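Local coordinates for UPF0342 protein yheA (Bacillus subtilis, PDB 2OEE) that is of unknown function but belongs to the UPF0342 family and carries a YlbF/YmcA-type domain, related in sequence to regulators of competence, at residues N27-V32 and S84-A89; K39-N44 and V74-Q79. One frame throughout, in Å; residues are numbered along the deposited sequence.

Contact 1: N27-V32 and S84-A89; sequences NLYDEV and SQLMEA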
ATOM      1  N   ASN A  27      -2.171  22.758  -0.659  1.00 15.05           N
ATOM      2  CA  ASN A  27      -2.392  24.115  -0.127  1.00 15.67           C
ATOM      3  C   ASN A  27      -2.033  24.255   1.358  1.00 15.19           C
ATOM      4  O   ASN A  27      -1.401  25.248   1.760  1.00 14.48           O
ATOM      5  CB  ASN A  27      -3.803  24.628  -0.453  1.00 16.14           C
ATOM      6  CG  ASN A  27      -3.972  24.936  -1.945  1.00 18.41           C
ATOM      7  OD1 ASN A  27      -2.990  25.141  -2.666  1.00 22.36           O
ATOM      8  ND2 ASN A  27      -5.208  24.952  -2.409  1.00 19.84           N
ATOM      9  N   LEU A  28      -2.408  23.260   2.159  1.00 14.49           N
ATOM     10  CA  LEU A  28      -2.054  23.218   3.586  1.00 14.21           C
ATOM     11  C   LEU A  28      -0.547  23.111   3.797  1.00 14.70           C
ATOM     12  O   LEU A  28       0.027  23.751   4.689  1.00 13.83           O
ATOM     13  CB  LEU A  28      -2.744  22.026   4.277  1.00 14.00           C
ATOM     14  CG  LEU A  28      -4.198  22.279   4.668  1.00 13.11           C
ATOM     15  CD1 LEU A  28      -4.896  20.985   5.051  1.00 13.16           C
ATOM     16  CD2 LEU A  28      -4.244  23.301   5.826  1.00 14.27           C
ATOM     17  N   TYR A  29       0.091  22.270   2.985  1.00 14.40           N
ATOM     18  CA  TYR A  29       1.517  22.089   3.048  1.00 15.54           C
ATOM     19  C   TYR A  29       2.241  23.412   2.750  1.00 15.66           C
ATOM     20  O   TYR A  29       3.174  23.777   3.456  1.00 15.24           O
ATOM     21  CB  TYR A  29       1.946  20.981   2.073  1.00 16.94           C
ATOM     22  CG  TYR A  29       3.403  20.661   2.132  1.00 18.41           C
ATOM     23  CD1 TYR A  29       3.894  19.759   3.061  1.00 19.41           C
ATOM     24  CD2 TYR A  29       4.308  21.275   1.259  1.00 20.75           C
ATOM     25  CE1 TYR A  29       5.248  19.456   3.115  1.00 21.02           C
ATOM     26  CE2 TYR A  29       5.672  20.982   1.312  1.00 21.42           C
ATOM     27  CZ  TYR A  29       6.121  20.074   2.249  1.00 20.61           C
ATOM     28  OH  TYR A  29       7.452  19.764   2.332  1.00 23.57           O
ATOM     29  N   ASP A  30       1.800  24.110   1.708  1.00 15.41           N
ATOM     30  CA  ASP A  30       2.404  25.384   1.301  1.00 15.84           C
ATOM     31  C   ASP A  30       2.135  26.484   2.338  1.00 15.60           C
ATOM     32  O   ASP A  30       3.006  27.291   2.618  1.00 16.28           O
ATOM     33  CB  ASP A  30       1.832  25.824  -0.041  1.00 15.86           C
ATOM     34  CG  ASP A  30       2.336  24.965  -1.202  1.00 16.47           C
ATOM     35  OD1 ASP A  30       3.288  24.194  -1.012  1.00 14.69           O
ATOM     36  OD2 ASP A  30       1.750  25.066  -2.290  1.00 18.24           O
ATOM     37  N   GLU A  31       0.926  26.479   2.896  1.00 15.10           N
ATOM     38  CA  GLU A  31       0.521  27.410   3.942  1.00 15.86           C
ATOM     39  C   GLU A  31       1.386  27.266   5.189  1.00 15.53           C
ATOM     40  O   GLU A  31       1.889  28.272   5.733  1.00 15.19           O
ATOM     41  CB  GLU A  31      -0.956  27.217   4.269  1.00 16.06           C
ATOM     42  CG  GLU A  31      -1.512  28.309   5.108  1.00 19.85           C
ATOM     43  CD  GLU A  31      -2.949  28.096   5.487  1.00 21.97           C
ATOM     44  OE1 GLU A  31      -3.652  27.272   4.841  1.00 20.18           O
ATOM     45  OE2 GLU A  31      -3.362  28.778   6.449  1.00 21.76           O
ATOM     46  N   VAL A  32       1.600  26.020   5.618  1.00 13.89           N
ATOM     47  CA  VAL A  32       2.494  25.741   6.731  1.00 14.35           C
ATOM     48  C   VAL A  32       3.929  26.178   6.416  1.00 15.94           C
ATOM     49  O   VAL A  32       4.609  26.781   7.270  1.00 15.96           O
ATOM     50  CB  VAL A  32       2.394  24.246   7.200  1.00 13.15           C
ATOM     51  CG1 VAL A  32       3.550  23.852   8.093  1.00 13.29           C
ATOM     52  CG2 VAL A  32       1.060  24.015   7.957  1.00 12.07           C
ATOM     53  N   SER A  84      -2.067  21.030  12.631  1.00 11.60           N
ATOM     54  CA  SER A  84      -2.931  19.878  12.926  1.00 12.29           C
ATOM     55  C   SER A  84      -3.808  19.558  11.731  1.00 11.47           C
ATOM     56  O   SER A  84      -4.048  18.390  11.464  1.00 11.50           O
ATOM     57  CB  SER A  84      -3.842  20.140  14.135  1.00 12.63           C
ATOM     58  OG  SER A  84      -3.054  20.195  15.310  1.00 18.94           O
ATOM     59  N   GLN A  85      -4.279  20.604  11.053  1.00 11.60           N
ATOM     60  CA  GLN A  85      -5.085  20.474   9.814  1.00 11.98           C
ATOM     61  C   GLN A  85      -4.302  19.799   8.688  1.00 11.65           C
ATOM     62  O   GLN A  85      -4.832  18.939   7.983  1.00 10.88           O
ATOM     63  CB  GLN A  85      -5.615  21.835   9.357  1.00 11.41           C
ATOM     64  CG  GLN A  85      -6.714  22.410  10.281  1.00 11.40           C
ATOM     65  CD  GLN A  85      -7.289  23.730   9.818  1.00 12.51           C
ATOM     66  OE1 GLN A  85      -7.091  24.168   8.678  1.00 14.75           O
ATOM     67  NE2 GLN A  85      -7.994  24.403  10.722  1.00 14.62           N
ATOM     68  N   LEU A  86      -3.043  20.208   8.520  1.00 11.26           N
ATOM     69  CA  LEU A  86      -2.133  19.532   7.593  1.00 11.21           C
ATOM     70  C   LEU A  86      -1.926  18.044   7.960  1.00 11.23           C
ATOM     71  O   LEU A  86      -2.017  17.170   7.086  1.00 11.43           O
ATOM     72  CB  LEU A  86      -0.783  20.289   7.504  1.00 10.89           C
ATOM     73  CG  LEU A  86       0.369  19.583   6.764  1.00 12.02           C
ATOM     74  CD1 LEU A  86      -0.019  19.267   5.286  1.00 12.88           C
ATOM     75  CD2 LEU A  86       1.646  20.422   6.850  1.00 11.16           C
HETATM   76  N   MSE A  87      -1.664  17.762   9.233  1.00 10.79           N
HETATM   77  CA  MSE A  87      -1.468  16.396   9.714  1.00 11.95           C
HETATM   78  C   MSE A  87      -2.732  15.559   9.539  1.00 12.26           C
HETATM   79  O   MSE A  87      -2.654  14.386   9.157  1.00 12.67           O
HETATM   80  CB  MSE A  87      -0.971  16.370  11.171  1.00 10.88           C
HETATM   81  CG  MSE A  87       0.495  16.890  11.313  1.00 13.16           C
HETATM   82 SE   MSE A  87       1.092  16.918  13.033  1.00 13.76          SE
HETATM   83  CE  MSE A  87       1.072  15.176  13.470  1.00 19.61           C
ATOM     84  N   GLU A  88      -3.887  16.176   9.783  1.00 12.76           N
ATOM     85  CA  GLU A  88      -5.165  15.510   9.520  1.00 14.02           C
ATOM     86  C   GLU A  88      -5.342  15.208   8.026  1.00 14.46           C
ATOM     87  O   GLU A  88      -5.753  14.091   7.670  1.00 14.95           O
ATOM     88  CB  GLU A  88      -6.324  16.338  10.074  1.00 13.02           C
ATOM     89  CG  GLU A  88      -6.463  16.247  11.616  1.00 13.99           C
ATOM     90  CD  GLU A  88      -7.367  17.331  12.239  1.00 14.21           C
ATOM     91  OE1 GLU A  88      -7.596  18.394  11.626  1.00 14.79           O
ATOM     92  OE2 GLU A  88      -7.833  17.130  13.379  1.00 17.89           O
ATOM     93  N   ALA A  89      -5.054  16.189   7.162  1.00 13.80           N
ATOM     94  CA  ALA A  89      -5.077  15.959   5.703  1.00 13.34           C
ATOM     95  C   ALA A  89      -4.101  14.869   5.253  1.00 13.37           C
ATOM     96  O   ALA A  89      -4.452  14.063   4.376  1.00 12.45           O
ATOM     97  CB  ALA A  89      -4.853  17.254   4.919  1.00 13.77           C
TER
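An antiparallel helix-helix packing, largely apolar and with no hydrogen bond between the segments, joins L28, Y29 and V32 of helix 20-34 to Q85, L86 and A89 of helix 81-104 in this all-helical fold. The local axes approach to 9.3 Å and run at 149° to each other; together the segments bury 272 Å². L86 supplies the main wedge. Its CG lies anti to the backbone N (chi1 170°), and the isobutyl fork then divides its two methyls. L86 CD1 sits 4.0 Å from L28 CB, and it is 3.8 Å from the backbone N of Y29. L86 CD2 lies 3.8 Å from V32 CG2 and also approaches the Y29 ring obliquely. Y29 OH is hydrogen-bonded to R46 of helix 36-48, and the ring meets that of Y112 of the second subunit, so this edge of the packing adjoins the dimer interface. Q85 lays its aliphatic part across L28 at about a right angle, with Q85 CB 4.1 Å from L28 CD2, whereas its amide is engaged by K82 and E81. The other methyl of L28, CD1, faces both the carbonyl O of Q85, at 3.6 Å, and A89 CB, at 3.7 Å.

Contact 2: K39-N44 and V74-Q79; sequences KRMFEN and VALVQQ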
ATOM      1  N   LYS A  39       6.453  26.274   9.958  1.00 12.86           N
ATOM      2  CA  LYS A  39       7.415  25.510   9.155  1.00 14.13           C
ATOM      3  C   LYS A  39       8.428  24.849  10.066  1.00 14.21           C
ATOM      4  O   LYS A  39       8.635  23.627   9.977  1.00 14.37           O
ATOM      5  CB  LYS A  39       8.126  26.406   8.133  1.00 14.12           C
ATOM      6  CG  LYS A  39       9.119  25.653   7.201  1.00 15.47           C
ATOM      7  CD  LYS A  39       9.880  26.683   6.361  1.00 15.56           C
ATOM      8  CE  LYS A  39      10.551  26.064   5.131  1.00 19.24           C
ATOM      9  NZ  LYS A  39      11.769  25.388   5.540  1.00 22.45           N
ATOM     10  N   ARG A  40       9.040  25.637  10.961  1.00 14.11           N
ATOM     11  CA  ARG A  40      10.042  25.120  11.911  1.00 14.53           C
ATOM     12  C   ARG A  40       9.528  24.006  12.827  1.00 15.01           C
ATOM     13  O   ARG A  40      10.210  23.004  13.036  1.00 14.76           O
ATOM     14  CB  ARG A  40      10.678  26.247  12.752  1.00 14.07           C
ATOM     15  CG  ARG A  40      11.738  25.742  13.732  1.00 15.72           C
ATOM     16  CD  ARG A  40      12.298  26.843  14.657  1.00 13.46           C
ATOM     17  NE  ARG A  40      12.610  28.065  13.926  1.00 12.98           N
ATOM     18  CZ  ARG A  40      12.656  29.271  14.488  1.00 12.80           C
ATOM     19  NH1 ARG A  40      12.394  29.395  15.769  1.00  9.05           N
ATOM     20  NH2 ARG A  40      12.927  30.336  13.751  1.00 12.70           N
HETATM   21  N   MSE A  41       8.327  24.175  13.369  1.00 15.28           N
HETATM   22  CA  MSE A  41       7.730  23.163  14.227  1.00 17.33           C
HETATM   23  C   MSE A  41       7.432  21.868  13.444  1.00 16.72           C
HETATM   24  O   MSE A  41       7.707  20.772  13.930  1.00 16.60           O
HETATM   25  CB  MSE A  41       6.435  23.707  14.855  1.00 16.27           C
HETATM   26  CG  MSE A  41       6.670  24.876  15.810  1.00 17.52           C
HETATM   27 SE   MSE A  41       4.981  25.800  16.240  1.00 25.06          SE
HETATM   28  CE  MSE A  41       4.089  24.365  17.153  1.00 21.71           C
ATOM     29  N   PHE A  42       6.854  22.014  12.259  1.00 17.09           N
ATOM     30  CA  PHE A  42       6.483  20.856  11.427  1.00 18.34           C
ATOM     31  C   PHE A  42       7.753  20.107  10.975  1.00 19.81           C
ATOM     32  O   PHE A  42       7.807  18.873  11.012  1.00 19.07           O
ATOM     33  CB  PHE A  42       5.652  21.307  10.226  1.00 18.06           C
ATOM     34  CG  PHE A  42       5.152  20.158   9.342  1.00 18.02           C
ATOM     35  CD1 PHE A  42       4.209  19.253   9.817  1.00 17.32           C
ATOM     36  CD2 PHE A  42       5.611  20.027   8.037  1.00 16.46           C
ATOM     37  CE1 PHE A  42       3.732  18.199   9.000  1.00 16.85           C
ATOM     38  CE2 PHE A  42       5.137  18.984   7.201  1.00 17.58           C
ATOM     39  CZ  PHE A  42       4.197  18.074   7.693  1.00 17.98           C
ATOM     40  N   GLU A  43       8.779  20.861  10.595  1.00 21.64           N
ATOM     41  CA  GLU A  43      10.064  20.265  10.195  1.00 24.80           C
ATOM     42  C   GLU A  43      10.770  19.519  11.327  1.00 26.02           C
ATOM     43  O   GLU A  43      11.267  18.419  11.116  1.00 26.36           O
ATOM     44  CB  GLU A  43      10.978  21.300   9.540  1.00 24.50           C
ATOM     45  CG  GLU A  43      10.536  21.630   8.127  1.00 27.92           C
ATOM     46  CD  GLU A  43      11.401  22.674   7.453  1.00 31.28           C
ATOM     47  OE1 GLU A  43      12.260  23.281   8.126  1.00 34.11           O
ATOM     48  OE2 GLU A  43      11.195  22.911   6.248  1.00 34.05           O
ATOM     49  N   ASN A  44      10.796  20.099  12.526  1.00 27.65           N
ATOM     50  CA  ASN A  44      11.411  19.437  13.678  1.00 29.90           C
ATOM     51  C   ASN A  44      10.654  18.159  14.076  1.00 31.08           C
ATOM     52  O   ASN A  44      11.256  17.171  14.517  1.00 31.22           O
ATOM     53  CB  ASN A  44      11.531  20.411  14.862  1.00 30.12           C
ATOM     54  CG  ASN A  44      11.950  19.722  16.157  1.00 32.42           C
ATOM     55  OD1 ASN A  44      11.171  19.654  17.110  1.00 35.52           O
ATOM     56  ND2 ASN A  44      13.182  19.216  16.198  1.00 33.74           N
ATOM     57  N   VAL A  74       5.178  15.331  19.145  1.00 39.58           N
ATOM     58  CA  VAL A  74       3.827  15.224  18.596  1.00 38.79           C
ATOM     59  C   VAL A  74       2.869  16.189  19.312  1.00 37.86           C
ATOM     60  O   VAL A  74       2.004  16.788  18.678  1.00 37.17           O
ATOM     61  CB  VAL A  74       3.296  13.764  18.610  1.00 39.16           C
ATOM     62  CG1 VAL A  74       1.952  13.660  17.872  1.00 39.77           C
ATOM     63  CG2 VAL A  74       4.309  12.823  17.971  1.00 38.55           C
ATOM     64  N   ALA A  75       3.064  16.368  20.620  1.00 37.18           N
ATOM     65  CA  ALA A  75       2.272  17.320  21.417  1.00 36.19           C
ATOM     66  C   ALA A  75       2.517  18.770  21.037  1.00 35.57           C
ATOM     67  O   ALA A  75       1.567  19.546  20.932  1.00 35.95           O
ATOM     68  CB  ALA A  75       2.513  17.115  22.916  1.00 36.80           C
ATOM     69  N   LEU A  76       3.782  19.145  20.860  1.00 34.12           N
ATOM     70  CA  LEU A  76       4.135  20.448  20.296  1.00 33.02           C
ATOM     71  C   LEU A  76       3.233  20.751  19.104  1.00 31.24           C
ATOM     72  O   LEU A  76       2.466  21.720  19.133  1.00 31.64           O
ATOM     73  CB  LEU A  76       5.628  20.498  19.884  1.00 33.28           C
ATOM     74  CG  LEU A  76       6.250  21.655  19.056  1.00 34.52           C
ATOM     75  CD1 LEU A  76       5.932  23.061  19.595  1.00 32.27           C
ATOM     76  CD2 LEU A  76       7.782  21.475  18.906  1.00 34.27           C
ATOM     77  N   VAL A  77       3.291  19.907  18.080  1.00 28.06           N
ATOM     78  CA  VAL A  77       2.647  20.230  16.809  1.00 26.15           C
ATOM     79  C   VAL A  77       1.133  20.121  16.820  1.00 24.68           C
ATOM     80  O   VAL A  77       0.462  20.890  16.145  1.00 23.93           O
ATOM     81  CB  VAL A  77       3.225  19.428  15.616  1.00 26.65           C
ATOM     82  CG1 VAL A  77       4.603  19.917  15.298  1.00 27.53           C
ATOM     83  CG2 VAL A  77       3.232  17.918  15.899  1.00 26.79           C
ATOM     84  N   GLN A  78       0.591  19.178  17.580  1.00 23.19           N
ATOM     85  CA  GLN A  78      -0.861  19.047  17.659  1.00 23.86           C
ATOM     86  C   GLN A  78      -1.575  20.246  18.288  1.00 22.35           C
ATOM     87  O   GLN A  78      -2.742  20.511  17.987  1.00 23.56           O
ATOM     88  CB  GLN A  78      -1.244  17.732  18.334  1.00 24.25           C
ATOM     89  CG  GLN A  78      -1.002  16.592  17.383  1.00 28.93           C
ATOM     90  CD  GLN A  78      -1.466  15.268  17.911  1.00 35.11           C
ATOM     91  OE1 GLN A  78      -1.744  15.113  19.110  1.00 37.91           O
ATOM     92  NE2 GLN A  78      -1.546  14.282  17.014  1.00 37.41           N
ATOM     93  N   GLN A  79      -0.862  21.000  19.125  1.00 20.46           N
ATOM     94  CA  GLN A  79      -1.433  22.211  19.725  1.00 18.75           C
ATOM     95  C   GLN A  79      -1.517  23.400  18.764  1.00 15.79           C
ATOM     96  O   GLN A  79      -2.065  24.436  19.123  1.00 15.11           O
ATOM     97  CB  GLN A  79      -0.690  22.611  21.013  1.00 20.03           C
ATOM     98  CG  GLN A  79       0.603  23.381  20.776  1.00 25.55           C
ATOM     99  CD  GLN A  79       0.966  24.345  21.916  1.00 31.60           C
ATOM    100  OE1 GLN A  79       0.159  24.626  22.831  1.00 37.34           O
ATOM    101  NE2 GLN A  79       2.174  24.869  21.852  1.00 30.94           N
TER
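M41, a selenomethionine, brings its terminal methyl against the isobutyl end of L76: M41 CE and L76 CD1 are modelled 3.3 Å apart, tighter than usual van der Waals contact for two carbons, so the overlap is clear but its exact distance is doubtful. This joins helix 36-48 to helix 70-78 in an antiparallel pair, the local axes 9.6 Å apart at their closest and inclined at 148°. The M41 chain is extended through chi2, and the bend about its CG-SE bond (chi3 64°) turns CE toward helix 70-78, where it also lies 3.7 Å from the backbone O of L76. L76 meets it obliquely, with its own CG 4.0 Å from the same M41 CE.

V77 makes the second part of the contact through one methyl. Its CG1, anti to the carbonyl carbon, reaches the backbone of the opposite helix and stands 3.5 Å from M41 O; the side chains themselves are farther apart, M41 CB to V77 CG1 being 4.2 Å. Beyond the two segments, V77 also packs on F45 of helix 36-48 and on M87 of helix 81-104, while M41 touches I83 of the latter helix. At the margin N44 brings OD1 to 4.2 Å from L76 CD2, a loose approach.

No hydrogen bond or salt bridge links the two segments; the K39 NZ to E43 OE2 salt bridge, 2.6 Å, stays within helix 36-48. Cohesion across the 217 Å² of buried surface therefore rests on apolar packing, with methyls of L76 and V77 against the side chain and backbone of M41; between these segments no polar bond fixes the register.

After helix 5-17 the chain enters helix 20-34, which carries 27-32, and turns directly into helix 36-48, which carries 39-44. Past the unmodelled residues 51-68 it returns along helix 70-78, closing contact 2, and then enters helix 81-104, where 84-89 closes contact 1. Contact 2 is thus nested inside the larger loop, with the two centres 12 Å apart. The two contacts also touch: F42 CZ of the inner pair lies 3.6 Å from L86 CD2 of the outer pair, and V32 O is 3.6 Å from K39 CB near the turn between helices 20-34 and 36-48. Both contacts together tie helices 20-34, 36-48, 70-78 and 81-104 to one another.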